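Local coordinates for protein glutathione S-transferase delta (Bombyx mori, PDB 3VK9) that probably catalyses the transfer of glutathione to electrophilic substrates as a delta-class glutathione transferase, working as a homodimer, at residues L46-Q51 with T56-G61; K147-A150 with V156-L159. All coordinates share one frame; numbering follows the deposited sequence.

Overall arrangement
The two contacts lie on opposite sides of the chain's centre, with their own centres 27 Å apart and their nearest atoms about 13 Å apart, so neither touches the other. Contact 1 (46-51 with 56-61) belongs to the thioredoxin-like N-terminal domain, which in glutathione transferases carries most of the glutathione site. It joins helix 43-48 and the loop after it to strand 56-59, and a glycerol lies about 4 Å from the Leu48 side chain. Contact 2 (147-150 with 156-159) comes later in the chain, in the helical C-terminal domain, where a loop is tied to the first turn of helix 156-167. Contact 2 is buried; contact 1 is partly so.

Contact 1 of 2, residues L46-Q51 with T56-G61; sequences LKLNPQ and TLVDDG
Asn49 and Thr56 make the polar link between the two segments. The extended first torsion of Asn49 (chi1 -180°, CG opposite the backbone N) sets its amide beside Thr56, where Asn49 ND2 donates to Thr56 OG1 at 3.0 Å, nearly straight at 161°, with the hydroxyl close to the amide plane. That hydroxyl also bonds Tyr45 OH, and ND2 has a second partner in Thr53 OG1. The other end of the amide is used too: Asn49 OD1 takes the backbone N of Gln51 at 2.8 Å, from above the carbonyl plane, an Asx turn. Replaced by alanine, this residue would probably leave Gln51 N without the acceptor that closes the turn and Thr56 OG1 without its amide donor. Apolar packing is thin: Leu48 CD1 meets Val58 CG2 at 4.3 Å, and Thr56 CG2 rests 4.0 Å from Asn49 CB. Around the contact, Leu48 and Val58 both touch Tyr6 of strand 4-7, while Leu48 O accepts from Ser63 OG on strand 62-64. Strand 56-59 runs antiparallel between those two strands, and the loop after helix 43-48 reaches the second subunit, where Gln51 NE2 bonds Thr105 OG1 of that chain.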
ATOM      1  N   LEU A  46      -2.615 -21.017  -7.747  1.00 15.07           N
ATOM      2  CA  LEU A  46      -3.573 -20.474  -6.781  1.00 17.92           C
ATOM      3  C   LEU A  46      -3.271 -20.970  -5.377  1.00 22.04           C
ATOM      4  O   LEU A  46      -3.417 -20.216  -4.415  1.00 19.25           O
ATOM      5  CB  LEU A  46      -5.015 -20.810  -7.158  1.00 11.03           C
ATOM      6  CG  LEU A  46      -5.414 -20.210  -8.501  1.00 11.83           C
ATOM      7  CD1 LEU A  46      -6.749 -20.778  -8.992  1.00 11.39           C
ATOM      8  CD2 LEU A  46      -5.432 -18.685  -8.434  1.00 20.29           C
ATOM      9  N   LYS A  47      -2.864 -22.237  -5.267  1.00 12.87           N
ATOM     10  CA  LYS A  47      -2.404 -22.786  -3.995  1.00 15.33           C
ATOM     11  C   LYS A  47      -1.375 -21.867  -3.328  1.00 17.79           C
ATOM     12  O   LYS A  47      -1.449 -21.602  -2.131  1.00 12.22           O
ATOM     13  CB  LYS A  47      -1.786 -24.176  -4.191  1.00 15.39           C
ATOM     14  CG  LYS A  47      -1.267 -24.793  -2.893  1.00 15.80           C
ATOM     15  CD  LYS A  47      -0.837 -26.223  -3.101  1.00 26.32           C
ATOM     16  CE  LYS A  47      -0.333 -26.832  -1.792  1.00 31.03           C
ATOM     17  NZ  LYS A  47       0.925 -26.181  -1.303  1.00 25.80           N
ATOM     18  N   LEU A  48      -0.416 -21.387  -4.119  1.00 12.77           N
ATOM     19  CA  LEU A  48       0.648 -20.536  -3.608  1.00 15.36           C
ATOM     20  C   LEU A  48       0.145 -19.109  -3.402  1.00 18.05           C
ATOM     21  O   LEU A  48       0.493 -18.441  -2.430  1.00 16.18           O
ATOM     22  CB  LEU A  48       1.839 -20.555  -4.581  1.00 16.03           C
ATOM     23  CG  LEU A  48       2.469 -21.940  -4.804  1.00 12.75           C
ATOM     24  CD1 LEU A  48       3.670 -21.849  -5.748  1.00 17.50           C
ATOM     25  CD2 LEU A  48       2.862 -22.551  -3.471  1.00 18.37           C
ATOM     26  N   ASN A  49      -0.694 -18.655  -4.322  1.00 15.88           N
ATOM     27  CA  ASN A  49      -1.162 -17.287  -4.321  1.00 17.03           C
ATOM     28  C   ASN A  49      -2.563 -17.214  -4.916  1.00 16.81           C
ATOM     29  O   ASN A  49      -2.715 -17.169  -6.136  1.00 11.04           O
ATOM     30  CB  ASN A  49      -0.210 -16.398  -5.135  1.00 16.08           C
ATOM     31  CG  ASN A  49      -0.654 -14.953  -5.156  1.00 16.97           C
ATOM     32  OD1 ASN A  49      -1.739 -14.627  -4.675  1.00 16.15           O
ATOM     33  ND2 ASN A  49       0.182 -14.077  -5.704  1.00 17.17           N
ATOM     34  N   PRO A  50      -3.589 -17.210  -4.053  1.00 10.41           N
ATOM     35  CA  PRO A  50      -4.977 -17.157  -4.520  1.00 10.70           C
ATOM     36  C   PRO A  50      -5.314 -15.854  -5.250  1.00 16.85           C
ATOM     37  O   PRO A  50      -6.321 -15.783  -5.942  1.00 17.08           O
ATOM     38  CB  PRO A  50      -5.786 -17.289  -3.221  1.00 24.25           C
ATOM     39  CG  PRO A  50      -4.822 -16.929  -2.116  1.00 20.27           C
ATOM     40  CD  PRO A  50      -3.493 -17.382  -2.592  1.00 12.89           C
ATOM     41  N   GLN A  51      -4.480 -14.833  -5.099  1.00 12.28           N
ATOM     42  CA  GLN A  51      -4.707 -13.582  -5.814  1.00 14.15           C
ATOM     43  C   GLN A  51      -4.112 -13.658  -7.217  1.00 18.38           C
ATOM     44  O   GLN A  51      -4.221 -12.711  -7.996  1.00 15.36           O
ATOM     45  CB  GLN A  51      -4.106 -12.399  -5.045  1.00 10.98           C
ATOM     46  CG  GLN A  51      -4.639 -11.056  -5.513  1.00 15.98           C
ATOM     47  CD  GLN A  51      -4.433  -9.965  -4.491  1.00 21.08           C
ATOM     48  OE1 GLN A  51      -4.013 -10.227  -3.358  1.00 10.81           O
ATOM     49  NE2 GLN A  51      -4.733  -8.724  -4.884  1.00 16.45           N
ATOM     50  N   THR A  56       5.458 -13.743  -6.506  1.00 11.19           N
ATOM     51  CA  THR A  56       5.142 -14.502  -5.303  1.00  9.26           C
ATOM     52  C   THR A  56       6.435 -15.109  -4.758  1.00 12.92           C
ATOM     53  O   THR A  56       7.126 -15.873  -5.447  1.00 12.97           O
ATOM     54  CB  THR A  56       4.095 -15.626  -5.563  1.00 13.39           C
ATOM     55  OG1 THR A  56       2.939 -15.080  -6.214  1.00 13.12           O
ATOM     56  CG2 THR A  56       3.672 -16.297  -4.265  1.00 16.56           C
ATOM     57  N   LEU A  57       6.752 -14.752  -3.520  1.00 10.54           N
ATOM     58  CA  LEU A  57       7.936 -15.242  -2.832  1.00 10.64           C
ATOM     59  C   LEU A  57       7.524 -16.485  -2.027  1.00 13.21           C
ATOM     60  O   LEU A  57       6.555 -16.429  -1.281  1.00 12.15           O
ATOM     61  CB  LEU A  57       8.429 -14.133  -1.894  1.00  9.75           C
ATOM     62  CG  LEU A  57       9.763 -14.236  -1.130  1.00 21.68           C
ATOM     63  CD1 LEU A  57       9.676 -15.089   0.120  1.00 31.09           C
ATOM     64  CD2 LEU A  57      10.870 -14.693  -2.052  1.00 23.36           C
ATOM     65  N   VAL A  58       8.223 -17.605  -2.188  1.00 11.78           N
ATOM     66  CA  VAL A  58       7.890 -18.800  -1.404  1.00 11.33           C
ATOM     67  C   VAL A  58       9.090 -19.263  -0.598  1.00 20.64           C
ATOM     68  O   VAL A  58      10.111 -19.694  -1.148  1.00 18.01           O
ATOM     69  CB  VAL A  58       7.360 -19.960  -2.267  1.00 11.53           C
ATOM     70  CG1 VAL A  58       6.986 -21.154  -1.386  1.00 19.95           C
ATOM     71  CG2 VAL A  58       6.161 -19.497  -3.072  1.00 17.60           C
ATOM     72  N   ASP A  59       8.949 -19.170   0.720  1.00 19.67           N
ATOM     73  CA  ASP A  59      10.048 -19.409   1.635  1.00 21.61           C
ATOM     74  C   ASP A  59       9.612 -20.506   2.606  1.00 25.86           C
ATOM     75  O   ASP A  59       9.086 -20.225   3.680  1.00 21.79           O
ATOM     76  CB  ASP A  59      10.394 -18.113   2.369  1.00 14.36           C
ATOM     77  CG  ASP A  59      11.625 -18.242   3.234  1.00 23.05           C
ATOM     78  OD1 ASP A  59      12.181 -19.349   3.293  1.00 21.99           O
ATOM     79  OD2 ASP A  59      12.032 -17.244   3.868  1.00 19.11           O
ATOM     80  N   ASP A  60       9.831 -21.755   2.204  1.00 36.90           N
ATOM     81  CA  ASP A  60       9.273 -22.906   2.900  1.00 48.76           C
ATOM     82  C   ASP A  60       7.757 -22.779   3.043  1.00 44.65           C
ATOM     83  O   ASP A  60       7.028 -22.746   2.047  1.00 38.13           O
ATOM     84  CB  ASP A  60       9.937 -23.088   4.266  1.00 62.29           C
ATOM     85  CG  ASP A  60      11.437 -23.300   4.156  1.00 75.08           C
ATOM     86  OD1 ASP A  60      11.927 -23.505   3.021  1.00 78.75           O
ATOM     87  OD2 ASP A  60      12.125 -23.270   5.200  1.00 79.70           O
ATOM     88  N   GLY A  61       7.287 -22.701   4.283  1.00 45.79           N
ATOM     89  CA  GLY A  61       5.861 -22.622   4.543  1.00 46.04           C
ATOM     90  C   GLY A  61       5.237 -21.269   4.237  1.00 47.31           C
ATOM     91  O   GLY A  61       4.013 -21.144   4.227  1.00 51.37           O
TER

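Contact 2 of 2, residues K147-A150 with V156-L159; sequences KYVA and VADL
Asp158 holds the backbone of Val149 directly and that of Ala150 through a water, one carboxylate oxygen for each. Its OD1 accepts the backbone N of Val149 at 2.9 Å, on the syn side and close to the carboxylate plane, in a bond of 159°. The other oxygen works through a water, which donates to Asp158 OD2 at 2.6 Å and accepts from Ala150 N at 3.0 Å, so two successive backbone amides of the loop are served by one side chain. Each oxygen has a further partner: Thr155 N for OD2 and Trp184 NE1 for OD1. Gripped from several directions, the buried carboxylate is fixed in rotation, and these donors would probably stabilise its negative charge.

Tyr148 packs beside the same group. Asp158 OD2 lies 3.5 Å from Tyr148 CB and approaches the ring obliquely, the ring and carboxylate planes being 64° apart. The phenol oxygen has its own partner, Thr191 OG1.

The apolar part is built on small side chains. Val149 puts CG1 between its backbone N and carbonyl carbon (chi1 82°), which brings this methyl to 3.8 Å from Ala157 CB, and Ala150 CB lies 4.2 Å from Ala157 CB.

At the start of helix 156-167, Asp158 OD2 accepts Thr155 N, the return bond from N3 to the N-cap, while Thr155 OG1 bonds the amide of Ala157. This Thr-x-x-Asp pattern is the N-capping box conserved in the glutathione transferase fold; here its Asp also pins the preceding loop to the helix.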
ATOM      1  N   LYS A 147      18.927  13.520  -1.670  1.00 14.02           N
ATOM      2  CA  LYS A 147      19.532  12.576  -2.609  1.00 18.19           C
ATOM      3  C   LYS A 147      18.613  11.400  -2.915  1.00 18.12           C
ATOM      4  O   LYS A 147      18.489  10.976  -4.063  1.00 14.78           O
ATOM      5  CB  LYS A 147      20.833  12.030  -2.018  1.00 22.49           C
ATOM      6  CG  LYS A 147      21.711  11.254  -2.999  1.00 18.12           C
ATOM      7  CD  LYS A 147      22.941  10.725  -2.260  1.00 18.46           C
ATOM      8  CE  LYS A 147      24.179  10.608  -3.132  1.00 34.60           C
ATOM      9  NZ  LYS A 147      24.056   9.566  -4.169  1.00 44.18           N
ATOM     10  N   TYR A 148      17.997  10.856  -1.869  1.00 13.43           N
ATOM     11  CA  TYR A 148      17.120   9.702  -2.000  1.00 11.76           C
ATOM     12  C   TYR A 148      15.749  10.046  -1.449  1.00  9.79           C
ATOM     13  O   TYR A 148      15.555  11.100  -0.853  1.00 17.40           O
ATOM     14  CB  TYR A 148      17.711   8.492  -1.264  1.00 10.85           C
ATOM     15  CG  TYR A 148      18.987   7.954  -1.878  1.00 13.60           C
ATOM     16  CD1 TYR A 148      18.954   7.250  -3.079  1.00 16.42           C
ATOM     17  CD2 TYR A 148      20.225   8.152  -1.267  1.00 17.75           C
ATOM     18  CE1 TYR A 148      20.110   6.750  -3.653  1.00 19.18           C
ATOM     19  CE2 TYR A 148      21.407   7.648  -1.837  1.00 15.58           C
ATOM     20  CZ  TYR A 148      21.335   6.949  -3.038  1.00 21.25           C
ATOM     21  OH  TYR A 148      22.473   6.434  -3.634  1.00 21.83           O
ATOM     22  N   VAL A 149      14.798   9.143  -1.634  1.00  8.60           N
ATOM     23  CA  VAL A 149      13.399   9.474  -1.417  1.00 16.41           C
ATOM     24  C   VAL A 149      12.994   9.330   0.055  1.00 14.60           C
ATOM     25  O   VAL A 149      11.990   9.889   0.491  1.00 12.06           O
ATOM     26  CB  VAL A 149      12.481   8.632  -2.351  1.00 16.92           C
ATOM     27  CG1 VAL A 149      12.243   7.238  -1.768  1.00 12.04           C
ATOM     28  CG2 VAL A 149      11.164   9.352  -2.616  1.00 15.53           C
ATOM     29  N   ALA A 150      13.781   8.589   0.825  1.00 11.87           N
ATOM     30  CA  ALA A 150      13.431   8.363   2.228  1.00 10.44           C
ATOM     31  C   ALA A 150      14.681   8.362   3.105  1.00 13.08           C
ATOM     32  O   ALA A 150      15.024   7.369   3.759  1.00 15.57           O
ATOM     33  CB  ALA A 150      12.648   7.070   2.385  1.00  7.96           C
ATOM     34  N   VAL A 156      14.778   0.464   0.319  1.00  6.94           N
ATOM     35  CA  VAL A 156      13.810  -0.284  -0.450  1.00 11.11           C
ATOM     36  C   VAL A 156      12.727   0.629  -1.039  1.00 12.81           C
ATOM     37  O   VAL A 156      12.069   0.250  -2.007  1.00  9.89           O
ATOM     38  CB  VAL A 156      13.165  -1.417   0.387  1.00 13.32           C
ATOM     39  CG1 VAL A 156      14.179  -2.522   0.638  1.00 10.39           C
ATOM     40  CG2 VAL A 156      12.615  -0.858   1.703  1.00 10.02           C
ATOM     41  N   ALA A 157      12.530   1.815  -0.452  1.00  7.45           N
ATOM     42  CA  ALA A 157      11.596   2.784  -1.022  1.00  5.80           C
ATOM     43  C   ALA A 157      12.054   3.311  -2.387  1.00 10.07           C
ATOM     44  O   ALA A 157      11.248   3.438  -3.303  1.00 10.45           O
ATOM     45  CB  ALA A 157      11.340   3.943  -0.057  1.00  6.09           C
ATOM     46  N   ASP A 158      13.338   3.642  -2.517  1.00 12.71           N
ATOM     47  CA  ASP A 158      13.872   4.028  -3.826  1.00  8.73           C
ATOM     48  C   ASP A 158      13.665   2.896  -4.850  1.00 11.61           C
ATOM     49  O   ASP A 158      13.254   3.114  -5.987  1.00  9.18           O
ATOM     50  CB  ASP A 158      15.366   4.386  -3.720  1.00 12.80           C
ATOM     51  CG  ASP A 158      15.635   5.555  -2.763  1.00 12.57           C
ATOM     52  OD1 ASP A 158      15.299   6.708  -3.114  1.00 17.37           O
ATOM     53  OD2 ASP A 158      16.191   5.321  -1.670  1.00 11.27           O
ATOM     54  N   LEU A 159      13.958   1.676  -4.445  1.00  9.28           N
ATOM     55  CA  LEU A 159      13.945   0.565  -5.378  1.00  9.97           C
ATOM     56  C   LEU A 159      12.523   0.250  -5.879  1.00 12.10           C
ATOM     57  O   LEU A 159      12.303  -0.016  -7.061  1.00 11.53           O
ATOM     58  CB  LEU A 159      14.590  -0.670  -4.730  1.00 10.52           C
ATOM     59  CG  LEU A 159      16.025  -0.521  -4.203  1.00  8.56           C
ATOM     60  CD1 LEU A 159      16.548  -1.855  -3.598  1.00 12.98           C
ATOM     61  CD2 LEU A 159      16.952  -0.028  -5.294  1.00  9.48           C
TER
HETATM   62  O   HOH W   1      15.687   6.332   0.636  1.00 16.03           O